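PDB 6XSX: ZmpA Glycopeptidase, which probably hydrolyses glycosylated proteins as an M60-family metallopeptidase, this chain being the catalytic module of a much longer multidomain protein. Local coordinates for residues 182-187 and 212-217; 207-212 and 269-274; 466-471 and 481-486. One frame throughout, in Å; residues are numbered along the deposited sequence.

Interaction 1: residues 182-187 and 212-217; sequences FSDKTL and KSDEVI
S213 meets T186 at the start of this contact, S213 CB lying 3.2 Å from T186 OG1. A small residue suits this place, since it lets the helix come close to the turn before strand 186-190. The S213 hydroxyl turns back to the carbonyl of T209 in its own helix, and a water bonded to T186 OG1 reaches S213 OG only weakly. One residue on, D214 supplies the polar grip. Its CG sits beside the backbone N, anti to the carbonyl carbon (chi1 -78°), which swings the carboxylate off the helix and over the turn formed by 183-186. D214 OD2 accepts from D184 N through its syn lone pair, at 2.9 Å and with an N-H...O angle of 158°. D214 OD1 takes two donors from opposite faces of the carboxylate plane: S183 OG at 2.7 Å, well above the plane, and K185 N at 3.0 Å, on the syn side and only moderately tilted. Three bonds therefore hold the group and fix its rotation; the two oxygens of a short carboxylate can reach both successive amides, and OD1 the S183 hydroxyl as well. D184 brings a second carboxylate close, with D184 OD2 3.6 Å from D214 OD2; K150, in a salt bridge with D214, would offset some of that charge. K185 meets the helix with its amide and the start of its side chain, while its amine runs off to D235 and the carbonyl of F236. A turn further along, I217 closes the contact with hydrocarbon: I217 CG1 presses on T186 CG2 at 3.4 Å, a tight fit, as the two branched side chains lie side by side, pointing opposite ways. The whole is a beta-hairpin turn, joining strands 179-182 and 186-190 of the mixed sheet, clasped by an aspartate of helix 206-224 within the M60 peptidase region.

Interaction 2: residues 207-212 and 269-274; sequences SETANK and GALGVD. With EDO (1,2-ethanediol), chain H.
T209 and L271 bring the backbones closest, their CA atoms 5.5 Å apart, where a turn of helix 206-224 lies against the C-terminal end of helix 267-272. T209 OG1 donates to L271 O at 2.8 Å, meeting that oxygen at a C=O...O angle of 134° and tilted 15° from the carbonyl plane. Threonine suits the place because, with OG1 beside the backbone N, its methyl CG2 stands anti to that N and rests against the same L271 residue. Y199 is a further partner of the hydroxyl. Beyond G272 the chain leaves the helix in a Schellman motif, V273 taking a positive phi of 59°, unusual for a branched residue. That turn points V273 at the neighbouring helix: V273 CG2 lies 3.4 Å from T209 O and 3.6 Å from K212 CB, while CG1 lies over the backbone of K212. K212 lends chiefly its CB, for its extended end leads away to a long, weak ion pair with E208. A 1,2-ethanediol, probably from the crystallisation liquor, donates from O1 to D274 O and also bonds S242 OG. One hydroxyl-to-carbonyl bond thus fixes the helix end, while the valine methyls pack on backbone and on K212 CB.

Interaction 3: residues 466-471 and 481-486; sequences ISFDID and YEISRD
F468 and Y481 face each other across two strands that lie in different sheets, the axes of 466-470 and 481-485 approaching to 10.1 Å with their N-to-C directions 137° apart. At that spacing no backbone hydrogen bond joins them, and side chains alone bridge the gap. The two rings form an offset stack, centroids 4.4 Å apart and planes 18° from parallel. The two side chains run antiparallel alongside one another, which sets the CB of each over the ring of its partner: F468 CB stands 3.8 Å from the Y481 centroid, and Y481 CB 4.0 Å from the F468 centroid. Both are CH-pi contacts over a face. The same first torsion serves both residues, with CG beside the backbone N, and brings the two flat rings face to face but displaced. At the rim of the phenylalanine, near its plane, I483 CG1 meets F468 CZ at 3.8 Å. Further along, I466 CD1 reaches I483 CG2 at 4.2 Å, where two branched aliphatic side chains extend the apolar layer. The tyrosine carries its phenol oxygen past the stack, Y481 OH lying 3.4 Å from I470 CB. I513 and A515 of strand 511-517 and F498 of strand 497-500 add to the same buried layer. No hydrogen bond or salt bridge crosses between the segments; dispersion and the stacking of two aromatic faces carry the contact, as in the interior of a beta-sandwich, where two sheets are held together by their apolar sides.

Overall arrangement
Interactions 1 and 2 are neighbours, their centres 8 Å apart: both use helix 206-224, share K212 and touch directly, V216 CG2 lying 3.6 Å from V273 CG1. Their segments alternate along the chain. The shared helix links the hairpin of the mixed sheet at 182-187 to the end of helix 267-272. Helix 277-286, which follows soon after, also packs on helix 206-224 through V216 and I217. It carries an HExxH pattern; no metal is bound to its histidines here, so a zinc site is inferred from pattern and family. Interaction 3 comes later in the chain, about 48 and 46 Å away between centres, joining two C-terminal sheets remote from this peptidase region.

Interaction 1: residues 182-187 and 212-217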
loop_
_atom_site.group_PDB
_atom_site.type_symbol
_atom_site.label_atom_id
_atom_site.label_comp_id
_atom_site.label_asym_id
_atom_site.label_seq_id
_atom_site.Cartn_x
_atom_site.Cartn_y
_atom_site.Cartn_z
ATOM N N PHE A 182 -8.935 16.629 -5.352
ATOM C CA PHE A 182 -7.587 16.658 -5.898
ATOM C C PHE A 182 -6.622 17.180 -4.842
ATOM O O PHE A 182 -6.774 18.303 -4.358
ATOM C CB PHE A 182 -7.506 17.583 -7.115
ATOM C CG PHE A 182 -8.449 17.205 -8.226
ATOM C CD1 PHE A 182 -8.004 16.464 -9.307
ATOM C CD2 PHE A 182 -9.787 17.574 -8.180
ATOM C CE1 PHE A 182 -8.880 16.105 -10.324
ATOM C CE2 PHE A 182 -10.659 17.220 -9.200
ATOM C CZ PHE A 182 -10.203 16.485 -10.270
ATOM N N SER A 183 -5.638 16.345 -4.498
ATOM C CA SER A 183 -4.547 16.752 -3.628
ATOM C C SER A 183 -3.349 17.092 -4.509
ATOM O O SER A 183 -3.509 17.218 -5.723
ATOM C CB SER A 183 -4.241 15.667 -2.626
ATOM O OG SER A 183 -3.682 14.525 -3.268
ATOM N N ASP A 184 -2.155 17.238 -3.918
ATOM C CA ASP A 184 -0.974 17.443 -4.744
ATOM C C ASP A 184 -0.733 16.211 -5.614
ATOM O O ASP A 184 -0.392 16.340 -6.795
ATOM C CB ASP A 184 0.261 17.852 -3.932
ATOM C CG ASP A 184 0.128 19.228 -3.288
ATOM O OD1 ASP A 184 -0.636 20.067 -3.824
ATOM O OD2 ASP A 184 0.772 19.450 -2.251
ATOM N N LYS A 185 -0.957 15.025 -5.032
ATOM C CA LYS A 185 -0.463 13.802 -5.647
ATOM C C LYS A 185 -1.586 12.807 -5.908
ATOM O O LYS A 185 -1.323 11.741 -6.445
ATOM C CB LYS A 185 0.629 13.145 -4.786
ATOM C CG LYS A 185 1.908 13.960 -4.584
ATOM C CD LYS A 185 2.684 14.300 -5.852
ATOM C CE LYS A 185 3.294 13.092 -6.537
ATOM N NZ LYS A 185 4.291 13.485 -7.562
ATOM N N THR A 186 -2.828 13.125 -5.506
ATOM C CA THR A 186 -3.878 12.119 -5.596
ATOM C C THR A 186 -5.203 12.699 -6.078
ATOM O O THR A 186 -5.414 13.923 -6.089
ATOM C CB THR A 186 -4.121 11.381 -4.270
ATOM O OG1 THR A 186 -5.025 12.171 -3.495
ATOM C CG2 THR A 186 -2.860 11.081 -3.484
ATOM N N LEU A 187 -6.085 11.764 -6.453
ATOM C CA LEU A 187 -7.496 12.006 -6.716
ATOM C C LEU A 187 -8.318 11.002 -5.909
ATOM O O LEU A 187 -8.021 9.803 -5.886
ATOM C CB LEU A 187 -7.786 11.895 -8.222
ATOM C CG LEU A 187 -9.264 11.805 -8.626
ATOM C CD1 LEU A 187 -10.056 13.008 -8.124
ATOM C CD2 LEU A 187 -9.424 11.658 -10.137
ATOM N N LYS A 212 -4.463 14.363 3.856
ATOM C CA LYS A 212 -4.178 13.027 4.345
ATOM C C LYS A 212 -3.743 12.135 3.184
ATOM O O LYS A 212 -2.850 11.302 3.347
ATOM C CB LYS A 212 -5.373 12.481 5.134
ATOM C CG LYS A 212 -5.542 13.104 6.515
ATOM C CD LYS A 212 -6.557 12.385 7.376
ATOM C CE LYS A 212 -6.517 12.846 8.818
ATOM N NZ LYS A 212 -7.433 12.044 9.661
ATOM N N SER A 213 -4.377 12.326 2.019
ATOM C CA SER A 213 -4.023 11.569 0.827
ATOM C C SER A 213 -2.553 11.792 0.491
ATOM O O SER A 213 -1.841 10.851 0.162
ATOM C CB SER A 213 -4.907 11.935 -0.345
ATOM O OG SER A 213 -6.273 11.642 -0.075
ATOM N N ASP A 214 -2.113 13.056 0.578
ATOM C CA ASP A 214 -0.742 13.430 0.265
ATOM C C ASP A 214 0.218 12.768 1.251
ATOM O O ASP A 214 1.281 12.298 0.853
ATOM C CB ASP A 214 -0.566 14.953 0.172
ATOM C CG ASP A 214 -1.076 15.521 -1.142
ATOM O OD1 ASP A 214 -1.207 14.735 -2.103
ATOM O OD2 ASP A 214 -1.354 16.738 -1.197
ATOM N N GLU A 215 -0.170 12.736 2.529
ATOM C CA GLU A 215 0.644 12.121 3.565
ATOM C C GLU A 215 0.831 10.633 3.264
ATOM O O GLU A 215 1.889 10.088 3.558
ATOM C CB GLU A 215 0.026 12.318 4.955
ATOM C CG GLU A 215 0.193 13.721 5.525
ATOM C CD GLU A 215 1.626 14.192 5.749
ATOM O OE1 GLU A 215 2.546 13.351 5.730
ATOM O OE2 GLU A 215 1.827 15.405 5.946
ATOM N N VAL A 216 -0.202 9.977 2.712
ATOM C CA VAL A 216 -0.107 8.552 2.421
ATOM C C VAL A 216 0.939 8.319 1.327
ATOM O O VAL A 216 1.772 7.421 1.463
ATOM C CB VAL A 216 -1.471 7.927 2.065
ATOM C CG1 VAL A 216 -1.336 6.531 1.480
ATOM C CG2 VAL A 216 -2.407 7.899 3.263
ATOM N N ILE A 217 0.906 9.141 0.262
ATOM C CA ILE A 217 1.827 8.978 -0.859
ATOM C C ILE A 217 3.262 9.272 -0.407
ATOM O O ILE A 217 4.191 8.553 -0.779
ATOM C CB ILE A 217 1.412 9.837 -2.078
ATOM C CG1 ILE A 217 0.042 9.429 -2.627
ATOM C CG2 ILE A 217 2.490 9.803 -3.162
ATOM C CD1 ILE A 217 0.006 8.032 -3.207
HETATM O O HOH W 1 -7.344 13.742 -2.506
#

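Interaction 2: residues 207-212 and 269-274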
loop_
_atom_site.group_PDB
_atom_site.type_symbol
_atom_site.label_atom_id
_atom_site.label_comp_id
_atom_site.label_asym_id
_atom_site.label_seq_id
_atom_site.Cartn_x
_atom_site.Cartn_y
_atom_site.Cartn_z
ATOM N N SER A 207 -10.653 19.495 2.661
ATOM C CA SER A 207 -9.257 19.899 2.755
ATOM C C SER A 207 -8.439 18.833 3.485
ATOM O O SER A 207 -7.261 18.630 3.177
ATOM C CB SER A 207 -9.105 21.245 3.408
ATOM O OG SER A 207 -9.592 21.189 4.740
ATOM N N GLU A 208 -9.087 18.140 4.432
ATOM C CA GLU A 208 -8.447 17.098 5.222
ATOM C C GLU A 208 -8.289 15.810 4.405
ATOM O O GLU A 208 -7.299 15.085 4.551
ATOM C CB GLU A 208 -9.256 16.839 6.489
ATOM C CG GLU A 208 -8.656 15.752 7.358
ATOM C CD GLU A 208 -9.426 15.486 8.642
ATOM O OE1 GLU A 208 -10.680 15.463 8.595
ATOM O OE2 GLU A 208 -8.769 15.302 9.688
ATOM N N THR A 209 -9.278 15.528 3.552
ATOM C CA THR A 209 -9.186 14.393 2.646
ATOM C C THR A 209 -7.930 14.531 1.795
ATOM O O THR A 209 -7.210 13.561 1.591
ATOM C CB THR A 209 -10.413 14.277 1.726
ATOM O OG1 THR A 209 -11.534 14.035 2.573
ATOM C CG2 THR A 209 -10.275 13.140 0.734
ATOM N N ALA A 210 -7.675 15.755 1.322
ATOM C CA ALA A 210 -6.588 16.014 0.393
ATOM C C ALA A 210 -5.254 15.912 1.120
ATOM O O ALA A 210 -4.301 15.315 0.608
ATOM C CB ALA A 210 -6.755 17.380 -0.235
ATOM N N ASN A 211 -5.189 16.514 2.313
ATOM C CA ASN A 211 -3.930 16.582 3.041
ATOM C C ASN A 211 -3.488 15.181 3.456
ATOM O O ASN A 211 -2.304 14.843 3.385
ATOM C CB ASN A 211 -4.002 17.562 4.217
ATOM C CG ASN A 211 -3.820 19.004 3.782
ATOM O OD1 ASN A 211 -3.228 19.282 2.742
ATOM N ND2 ASN A 211 -4.321 19.934 4.577
ATOM N N LYS A 212 -4.463 14.363 3.856
ATOM C CA LYS A 212 -4.178 13.027 4.345
ATOM C C LYS A 212 -3.743 12.135 3.184
ATOM O O LYS A 212 -2.850 11.302 3.347
ATOM C CB LYS A 212 -5.373 12.481 5.134
ATOM C CG LYS A 212 -5.542 13.104 6.515
ATOM C CD LYS A 212 -6.557 12.385 7.376
ATOM C CE LYS A 212 -6.517 12.846 8.818
ATOM N NZ LYS A 212 -7.433 12.044 9.661
ATOM N N GLY A 269 -14.395 5.315 3.877
ATOM C CA GLY A 269 -12.992 4.937 3.995
ATOM C C GLY A 269 -12.101 5.792 3.089
ATOM O O GLY A 269 -11.023 6.238 3.496
ATOM N N ALA A 270 -12.579 6.025 1.859
ATOM C CA ALA A 270 -11.852 6.789 0.860
ATOM C C ALA A 270 -11.695 8.243 1.314
ATOM O O ALA A 270 -10.595 8.794 1.253
ATOM C CB ALA A 270 -12.548 6.695 -0.483
ATOM N N LEU A 271 -12.803 8.852 1.752
ATOM C CA LEU A 271 -12.831 10.253 2.142
ATOM C C LEU A 271 -12.048 10.458 3.436
ATOM O O LEU A 271 -11.409 11.494 3.621
ATOM C CB LEU A 271 -14.287 10.710 2.281
ATOM C CG LEU A 271 -15.047 10.856 0.959
ATOM C CD1 LEU A 271 -16.528 11.115 1.193
ATOM C CD2 LEU A 271 -14.448 11.966 0.102
ATOM N N GLY A 272 -12.109 9.460 4.319
ATOM C CA GLY A 272 -11.354 9.458 5.564
ATOM C C GLY A 272 -9.883 9.098 5.367
ATOM O O GLY A 272 -9.086 9.263 6.283
ATOM N N VAL A 273 -9.519 8.639 4.162
ATOM C CA VAL A 273 -8.155 8.219 3.867
ATOM C C VAL A 273 -7.744 7.093 4.821
ATOM O O VAL A 273 -6.696 7.138 5.468
ATOM C CB VAL A 273 -7.173 9.408 3.870
ATOM C CG1 VAL A 273 -5.830 9.017 3.281
ATOM C CG2 VAL A 273 -7.736 10.598 3.101
ATOM N N ASP A 274 -8.590 6.058 4.864
ATOM C CA ASP A 274 -8.345 4.813 5.575
ATOM C C ASP A 274 -6.989 4.250 5.160
ATOM O O ASP A 274 -6.725 4.132 3.969
ATOM C CB ASP A 274 -9.464 3.825 5.229
ATOM C CG ASP A 274 -9.416 2.507 5.986
ATOM O OD1 ASP A 274 -8.476 1.719 5.746
ATOM O OD2 ASP A 274 -10.330 2.268 6.791
HETATM C C1 EDO H . -5.743 5.274 1.177
HETATM O O1 EDO H . -7.044 5.677 1.623
HETATM C C2 EDO H . -5.388 5.507 -0.258
HETATM O O2 EDO H . -6.306 4.983 -1.221
#

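Interaction 3: residues 466-471 and 481-486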
loop_
_atom_site.group_PDB
_atom_site.type_symbol
_atom_site.label_atom_id
_atom_site.label_comp_id
_atom_site.label_asym_id
_atom_site.label_seq_id
_atom_site.Cartn_x
_atom_site.Cartn_y
_atom_site.Cartn_z
ATOM N N ILE A 466 3.721 -25.558 29.843
ATOM C CA ILE A 466 4.695 -24.694 30.484
ATOM C C ILE A 466 4.187 -23.259 30.407
ATOM O O ILE A 466 4.018 -22.727 29.309
ATOM C CB ILE A 466 6.076 -24.842 29.816
ATOM C CG1 ILE A 466 6.474 -26.314 29.665
ATOM C CG2 ILE A 466 7.125 -24.018 30.561
ATOM C CD1 ILE A 466 7.618 -26.575 28.710
ATOM N N SER A 467 3.929 -22.652 31.579
ATOM C CA SER A 467 3.525 -21.253 31.623
ATOM C C SER A 467 4.707 -20.387 32.048
ATOM O O SER A 467 5.590 -20.850 32.774
ATOM C CB SER A 467 2.327 -21.036 32.507
ATOM O OG SER A 467 2.701 -21.003 33.876
ATOM N N PHE A 468 4.700 -19.127 31.588
ATOM C CA PHE A 468 5.809 -18.205 31.782
ATOM C C PHE A 468 5.335 -16.977 32.542
ATOM O O PHE A 468 4.291 -16.412 32.228
ATOM C CB PHE A 468 6.358 -17.755 30.427
ATOM C CG PHE A 468 6.764 -18.903 29.540
ATOM C CD1 PHE A 468 7.747 -19.798 29.948
ATOM C CD2 PHE A 468 6.139 -19.115 28.317
ATOM C CE1 PHE A 468 8.118 -20.863 29.138
ATOM C CE2 PHE A 468 6.516 -20.180 27.511
ATOM C CZ PHE A 468 7.504 -21.045 27.918
ATOM N N ASP A 469 6.123 -16.580 33.544
ATOM C CA ASP A 469 5.877 -15.357 34.290
ATOM C C ASP A 469 7.154 -14.519 34.237
ATOM O O ASP A 469 8.249 -15.075 34.197
ATOM C CB ASP A 469 5.402 -15.685 35.708
ATOM C CG ASP A 469 4.293 -16.726 35.751
ATOM O OD1 ASP A 469 3.108 -16.331 35.673
ATOM O OD2 ASP A 469 4.619 -17.930 35.851
ATOM N N ILE A 470 6.997 -13.189 34.207
ATOM C CA ILE A 470 8.102 -12.247 34.093
ATOM C C ILE A 470 7.846 -11.063 35.031
ATOM O O ILE A 470 6.697 -10.720 35.306
ATOM C CB ILE A 470 8.284 -11.784 32.630
ATOM C CG1 ILE A 470 9.694 -11.241 32.366
ATOM C CG2 ILE A 470 7.216 -10.768 32.249
ATOM C CD1 ILE A 470 9.908 -10.687 30.967
ATOM N N ASP A 471 8.932 -10.434 35.498
ATOM C CA ASP A 471 8.866 -9.291 36.397
ATOM C C ASP A 471 8.142 -8.122 35.740
ATOM O O ASP A 471 8.194 -7.945 34.520
ATOM C CB ASP A 471 10.246 -8.849 36.903
ATOM C CG ASP A 471 11.144 -8.253 35.832
ATOM O OD1 ASP A 471 11.757 -9.044 35.083
ATOM O OD2 ASP A 471 11.226 -7.004 35.754
ATOM N N TYR A 481 9.356 -16.526 24.252
ATOM C CA TYR A 481 10.214 -17.447 24.980
ATOM C C TYR A 481 10.551 -18.621 24.077
ATOM O O TYR A 481 9.677 -19.188 23.420
ATOM C CB TYR A 481 9.531 -17.971 26.249
ATOM C CG TYR A 481 9.132 -16.900 27.235
ATOM C CD1 TYR A 481 9.974 -16.544 28.277
ATOM C CD2 TYR A 481 7.922 -16.230 27.120
ATOM C CE1 TYR A 481 9.623 -15.555 29.186
ATOM C CE2 TYR A 481 7.558 -15.238 28.017
ATOM C CZ TYR A 481 8.411 -14.902 29.054
ATOM O OH TYR A 481 8.058 -13.928 29.946
ATOM N N GLU A 482 11.834 -18.965 24.072
ATOM C CA GLU A 482 12.317 -20.134 23.367
ATOM C C GLU A 482 12.396 -21.302 24.352
ATOM O O GLU A 482 12.946 -21.169 25.454
ATOM C CB GLU A 482 13.679 -19.803 22.765
ATOM C CG GLU A 482 14.401 -21.019 22.219
ATOM C CD GLU A 482 15.875 -20.753 22.001
ATOM O OE1 GLU A 482 16.620 -20.752 23.004
ATOM O OE2 GLU A 482 16.263 -20.506 20.834
ATOM N N ILE A 483 11.870 -22.455 23.921
ATOM C CA ILE A 483 11.802 -23.640 24.762
ATOM C C ILE A 483 12.756 -24.691 24.203
ATOM O O ILE A 483 12.629 -25.087 23.049
ATOM C CB ILE A 483 10.355 -24.178 24.854
ATOM C CG1 ILE A 483 9.377 -23.110 25.353
ATOM C CG2 ILE A 483 10.301 -25.436 25.715
ATOM C CD1 ILE A 483 8.715 -22.316 24.247
ATOM N N SER A 484 13.699 -25.132 25.045
ATOM C CA SER A 484 14.596 -26.234 24.732
ATOM C C SER A 484 14.279 -27.430 25.626
ATOM O O SER A 484 13.853 -27.254 26.765
ATOM C CB SER A 484 16.037 -25.819 24.879
ATOM O OG SER A 484 16.419 -24.994 23.795
ATOM N N ARG A 485 14.464 -28.645 25.089
ATOM C CA ARG A 485 14.302 -29.866 25.869
ATOM C C ARG A 485 15.463 -30.807 25.565
ATOM O O ARG A 485 15.811 -31.003 24.402
ATOM C CB ARG A 485 12.963 -30.561 25.592
ATOM C CG ARG A 485 12.675 -31.718 26.542
ATOM C CD ARG A 485 11.549 -32.657 26.144
ATOM N NE ARG A 485 11.779 -33.274 24.847
ATOM C CZ ARG A 485 10.983 -33.140 23.787
ATOM N NH1 ARG A 485 9.874 -32.419 23.866
ATOM N NH2 ARG A 485 11.292 -33.741 22.651
ATOM N N ASP A 486 16.063 -31.362 26.627
ATOM C CA ASP A 486 17.170 -32.307 26.520
ATOM C C ASP A 486 18.180 -31.830 25.470
ATOM O O ASP A 486 18.686 -32.632 24.685
ATOM C CB ASP A 486 16.677 -33.742 26.273
ATOM C CG ASP A 486 15.505 -34.176 27.144
ATOM O OD1 ASP A 486 15.486 -33.803 28.339
ATOM O OD2 ASP A 486 14.606 -34.873 26.619
#